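Local coordinates for protein lysyl oxidase (Pichia pastoris, PDB 1W7C) that probably oxidises primary amines, including peptidyl lysine, to aldehydes with the help of copper and a topaquinone cofactor, at residues K606-D609 with T610-R613; N629-A632 with F633-D636. All coordinates share one frame; numbering follows the deposited sequence. Where two conformers were deposited one is given.

In the fold
Contacts 1 and 2 both lie in the long loop that joins strand 602-606 to strand 642-654 in the copper amine oxidase enzyme domain, and residues 606-613 come before residues 629-636 along the chain. They are about 11 Å apart, centre to centre, and they meet where the E611 carboxylate and the carbonyl of R613 lie against F633. Two waters belong to both contacts and are ligands of one calcium ion. Contact 2 supplies protein ligands to that ion, whereas contact 1 supplies E611 and K608 around its water shell. The loop is thus drawn together round a calcium site separate from the copper and topaquinone centre.

Contact 1 of 2, residues K606-D609 with T610-R613; sequences KHKD and TELR. Unlike the reference sequence in segment 610-613: T610 (reference Glu).
K608 and E611 stand at the two ends of a type I beta turn and run their side chains side by side in the same direction. The turn is closed by E611 N, which donates to K608 O at 3.0 Å with an N-H...O angle of 148°. Both side chains hold CG beside the backbone N (chi1 -66° in K608, -59° in E611) and are extended beyond it, which keeps them alongside each other. Packing is tight where the K608 chain lies along the E611 carboxylate, K608 CD 3.7 Å from E611 OE2, while T610 OG1 rests 3.6 Å from K608 CB on the turn.

The polar ends are looser and filled by water. K608 NZ stays 4.3 Å from E611 OE2, too far for a salt bridge, and water 4 spans the gap, accepting from the ammonium and donating to the carboxylate; the direct salt bridge of K608 is with E637, a calcium ligand. E611 OE1 and K606 O are joined by waters 1 and 2, the latter also a ligand of the calcium ion. Water 3 accepts from K608 N and donates to E611 O, 2.9 Å from it. Replacing E611 with an alanine would probably leave waters 1 and 2 without their carboxylate acceptor, the water 4 bridge from K608 NZ without its E611 end, and K608 with one less neighbouring negative charge.

The turn follows strand 602-606, and the H607 side chain packs on D643 and V645 of strand 642-654. D609 OD1 accepts from the backbone N of K65 at the start of helix 65-73, and a glycan, probably carried by N64 just before that helix, touches D609 and T610, placing this turn between the strands of the enzyme domain and the helix start.

Contact 2 of 2, residues N629-A632 with F633-D636; sequences NFNA and FLDD. With CA (calcium ion), chain E.
F630 and F633 meet through backbone and ring alike: F633 N donates to F630 O at 3.0 Å, and the two rings approach obliquely, their planes at 54°, with F630 CE1 coming to 3.6 Å from F633 CD2. From F633 the chain runs straight into a calcium site, where the carbonyl oxygen F633 O and the carboxylate oxygen D635 OD2 each bind the ion at 2.4 Å. Waters 2 and 4 are also ligands, and E540 and E637 take part in the same site. D635 turns CG between its backbone N and carbonyl carbon (chi1 47°), which brings OD2 onto the metal. OD2 thus binds the ion directly, while D635 OD1 reaches it only through water 4, which donates to it at 2.8 Å.

Behind these ligands, the 3-10 segment beginning at F630 sets the path of the backbone. L634 N donates to N631 O at 3.1 Å, and water 5 ties N631 O to L634 O as well. L634 CD1 approaches F630 CE2 obliquely, 4.1 Å away. F630 itself packs edge-to-face with F603 and W647, and F633 lies against T605 of strand 602-606.

At the outer end, N629 OD1 accepts from N631 N at 3.0 Å in an Asx turn that opens the 3-10 segment. The same oxygen also accepts from N596, while N631 OD1 is held by R599.

Calcium is thus met by hard oxygen donors, carboxylates, a peptide carbonyl and water, as this ion prefers. The negative charge of the three acidic ligands is likely to be only partly neutralised by the divalent ion, with K608, salt-bridged to E637, close by, while the 3-10 hydrogen bonds and the ring packing probably hold the backbone that presents F633 O.

Contact 1 of 2, residues K606-D609 with T610-R613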
loop_
_atom_site.group_PDB
_atom_site.type_symbol
_atom_site.label_atom_id
_atom_site.label_comp_id
_atom_site.label_asym_id
_atom_site.label_seq_id
_atom_site.Cartn_x
_atom_site.Cartn_y
_atom_site.Cartn_z
ATOM N N LYS A 606 15.219 -21.607 -11.677
ATOM C CA LYS A 606 14.612 -22.799 -12.245
ATOM C C LYS A 606 14.122 -23.686 -11.116
ATOM O O LYS A 606 14.873 -24.038 -10.225
ATOM C CB LYS A 606 15.623 -23.502 -13.157
ATOM C CG LYS A 606 15.209 -24.842 -13.676
ATOM C CD LYS A 606 16.372 -25.490 -14.471
ATOM C CE LYS A 606 16.093 -26.851 -14.937
ATOM N NZ LYS A 606 17.201 -27.263 -15.796
ATOM N N HIS A 607 12.877 -24.102 -11.198
ATOM C CA HIS A 607 12.290 -24.954 -10.176
ATOM C C HIS A 607 13.078 -26.243 -10.031
ATOM O O HIS A 607 13.391 -26.885 -11.031
ATOM C CB HIS A 607 10.864 -25.345 -10.514
ATOM C CG HIS A 607 10.237 -26.201 -9.461
ATOM N ND1 HIS A 607 10.404 -27.567 -9.417
ATOM C CD2 HIS A 607 9.580 -25.864 -8.333
ATOM C CE1 HIS A 607 9.835 -28.038 -8.319
ATOM N NE2 HIS A 607 9.296 -27.024 -7.655
ATOM N N LYS A 608 13.378 -26.641 -8.798
ATOM C CA LYS A 608 13.957 -27.961 -8.510
ATOM C C LYS A 608 13.385 -28.483 -7.209
ATOM O O LYS A 608 13.226 -27.751 -6.234
ATOM C CB LYS A 608 15.467 -27.871 -8.388
ATOM C CG LYS A 608 16.195 -27.493 -9.682
ATOM C CD LYS A 608 17.695 -27.412 -9.555
ATOM C CE LYS A 608 18.321 -27.085 -10.893
ATOM N NZ LYS A 608 19.789 -26.947 -10.894
ATOM N N ASP A 609 13.113 -29.789 -7.164
ATOM C CA ASP A 609 12.721 -30.432 -5.915
ATOM C C ASP A 609 13.820 -30.354 -4.864
ATOM O O ASP A 609 13.489 -30.349 -3.665
ATOM C CB ASP A 609 12.359 -31.884 -6.164
ATOM C CG ASP A 609 11.128 -32.046 -6.986
ATOM O OD1 ASP A 609 10.123 -31.315 -6.807
ATOM O OD2 ASP A 609 11.059 -32.953 -7.831
ATOM N N THR A 610 15.075 -30.313 -5.288
ATOM C CA THR A 610 16.213 -30.139 -4.382
ATOM C C THR A 610 16.357 -28.704 -3.875
ATOM O O THR A 610 17.153 -28.453 -3.001
ATOM C CB THR A 610 17.519 -30.539 -5.077
ATOM O OG1 THR A 610 17.616 -29.830 -6.326
ATOM C CG2 THR A 610 17.574 -32.004 -5.420
ATOM N N GLU A 611 15.598 -27.776 -4.450
ATOM C CA GLU A 611 15.601 -26.375 -4.035
ATOM C C GLU A 611 14.199 -26.065 -3.508
ATOM O O GLU A 611 13.470 -25.196 -3.986
ATOM C CB GLU A 611 16.106 -25.481 -5.145
ATOM C CG GLU A 611 17.525 -25.883 -5.552
ATOM C CD GLU A 611 18.143 -25.052 -6.639
ATOM O OE1 GLU A 611 17.481 -24.151 -7.206
ATOM O OE2 GLU A 611 19.332 -25.306 -6.954
ATOM N N LEU A 612 13.850 -26.841 -2.485
ATOM C CA LEU A 612 12.593 -26.822 -1.815
ATOM C C LEU A 612 12.372 -25.524 -1.075
ATOM O O LEU A 612 11.262 -24.977 -1.075
ATOM C CB LEU A 612 12.585 -27.992 -0.828
ATOM C CG LEU A 612 11.412 -28.031 0.149
ATOM C CD1 LEU A 612 10.115 -28.217 -0.591
ATOM C CD2 LEU A 612 11.651 -29.140 1.166
ATOM N N ARG A 613 13.439 -25.045 -0.450
ATOM C CA ARG A 613 13.310 -23.994 0.569
ATOM C C ARG A 613 14.581 -23.141 0.615
ATOM O O ARG A 613 15.681 -23.642 0.419
ATOM C CB ARG A 613 13.034 -24.619 1.943
ATOM C CG ARG A 613 14.076 -25.649 2.401
ATOM C CD ARG A 613 13.588 -26.449 3.619
ATOM N NE ARG A 613 13.221 -25.549 4.700
ATOM C CZ ARG A 613 12.415 -25.823 5.684
ATOM N NH1 ARG A 613 11.946 -27.055 5.802
ATOM N NH2 ARG A 613 12.108 -24.883 6.553
HETATM O O HOH W 1 14.956 -23.223 -7.669
HETATM O O HOH W 2 17.624 -23.680 -9.759
HETATM O O HOH W 3 12.719 -24.602 -6.679
HETATM O O HOH W 4 20.455 -24.646 -9.312
#

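Contact 2 of 2, residues N629-A632 with F633-D636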
loop_
_atom_site.group_PDB
_atom_site.type_symbol
_atom_site.label_atom_id
_atom_site.label_comp_id
_atom_site.label_asym_id
_atom_site.label_seq_id
_atom_site.Cartn_x
_atom_site.Cartn_y
_atom_site.Cartn_z
ATOM N N ASN A 629 22.410 -22.940 1.534
ATOM C CA ASN A 629 22.974 -21.685 1.101
ATOM C C ASN A 629 22.214 -21.295 -0.154
ATOM O O ASN A 629 22.355 -21.934 -1.180
ATOM C CB ASN A 629 24.459 -21.822 0.843
ATOM C CG ASN A 629 25.102 -20.490 0.461
ATOM O OD1 ASN A 629 24.440 -19.624 -0.124
ATOM N ND2 ASN A 629 26.386 -20.324 0.776
ATOM N N PHE A 630 21.374 -20.268 -0.038
ATOM C CA PHE A 630 20.494 -19.871 -1.129
ATOM C C PHE A 630 21.273 -19.590 -2.421
ATOM O O PHE A 630 20.758 -19.787 -3.500
ATOM C CB PHE A 630 19.678 -18.663 -0.713
ATOM C CG PHE A 630 18.780 -18.115 -1.795
ATOM C CD1 PHE A 630 17.563 -18.709 -2.057
ATOM C CD2 PHE A 630 19.177 -17.035 -2.567
ATOM C CE1 PHE A 630 16.709 -18.216 -3.030
ATOM C CE2 PHE A 630 18.320 -16.531 -3.552
ATOM C CZ PHE A 630 17.113 -17.147 -3.799
ATOM N N ASN A 631 22.496 -19.065 -2.303
ATOM C CA ASN A 631 23.249 -18.727 -3.477
ATOM C C ASN A 631 23.572 -19.941 -4.347
ATOM O O ASN A 631 23.845 -19.776 -5.521
ATOM C CB ASN A 631 24.547 -18.008 -3.082
ATOM C CG ASN A 631 24.323 -16.571 -2.673
ATOM O OD1 ASN A 631 23.220 -16.019 -2.876
ATOM N ND2 ASN A 631 25.336 -15.968 -2.047
ATOM N N ALA A 632 23.496 -21.154 -3.785
ATOM C CA ALA A 632 23.709 -22.364 -4.569
ATOM C C ALA A 632 22.646 -22.517 -5.668
ATOM O O ALA A 632 22.862 -23.210 -6.665
ATOM C CB ALA A 632 23.732 -23.590 -3.674
ATOM N N PHE A 633 21.465 -21.906 -5.477
ATOM C CA PHE A 633 20.409 -22.004 -6.478
ATOM C C PHE A 633 20.737 -21.209 -7.754
ATOM O O PHE A 633 20.155 -21.452 -8.802
ATOM C CB PHE A 633 19.087 -21.394 -5.982
ATOM C CG PHE A 633 18.470 -22.031 -4.756
ATOM C CD1 PHE A 633 19.070 -23.084 -4.068
ATOM C CD2 PHE A 633 17.240 -21.548 -4.295
ATOM C CE1 PHE A 633 18.424 -23.609 -2.910
ATOM C CE2 PHE A 633 16.630 -22.075 -3.153
ATOM C CZ PHE A 633 17.215 -23.141 -2.494
ATOM N N LEU A 634 21.654 -20.248 -7.637
ATOM C CA LEU A 634 21.940 -19.268 -8.662
ATOM C C LEU A 634 23.175 -19.679 -9.421
ATOM O O LEU A 634 24.299 -19.332 -9.063
ATOM C CB LEU A 634 22.145 -17.894 -8.007
ATOM C CG LEU A 634 20.958 -17.391 -7.207
ATOM C CD1 LEU A 634 21.334 -16.170 -6.360
ATOM C CD2 LEU A 634 19.768 -17.091 -8.125
ATOM N N ASP A 635 22.946 -20.429 -10.483
ATOM C CA ASP A 635 24.032 -21.046 -11.254
ATOM C C ASP A 635 23.798 -20.878 -12.752
ATOM O O ASP A 635 24.189 -21.699 -13.573
ATOM C CB ASP A 635 24.282 -22.499 -10.817
ATOM C CG ASP A 635 23.027 -23.318 -10.689
ATOM O OD1 ASP A 635 23.100 -24.404 -10.051
ATOM O OD2 ASP A 635 21.956 -22.961 -11.191
ATOM N N ASP A 636 23.237 -19.715 -13.102
ATOM C CA ASP A 636 23.192 -19.214 -14.477
ATOM C C ASP A 636 22.367 -20.109 -15.393
ATOM O O ASP A 636 22.557 -20.104 -16.608
ATOM C CB ASP A 636 24.612 -19.068 -15.051
ATOM C CG ASP A 636 24.641 -18.345 -16.362
ATOM O OD1 ASP A 636 23.924 -17.296 -16.458
ATOM O OD2 ASP A 636 25.404 -18.752 -17.334
HETATM CA CA CA E . 19.668 -22.801 -10.662
HETATM O O HOH W 5 26.136 -19.951 -6.963
HETATM O O HOH W 6 24.891 -24.161 -7.593
HETATM O O HOH W 4 20.455 -24.646 -9.312
HETATM O O HOH W 2 17.624 -23.680 -9.759
#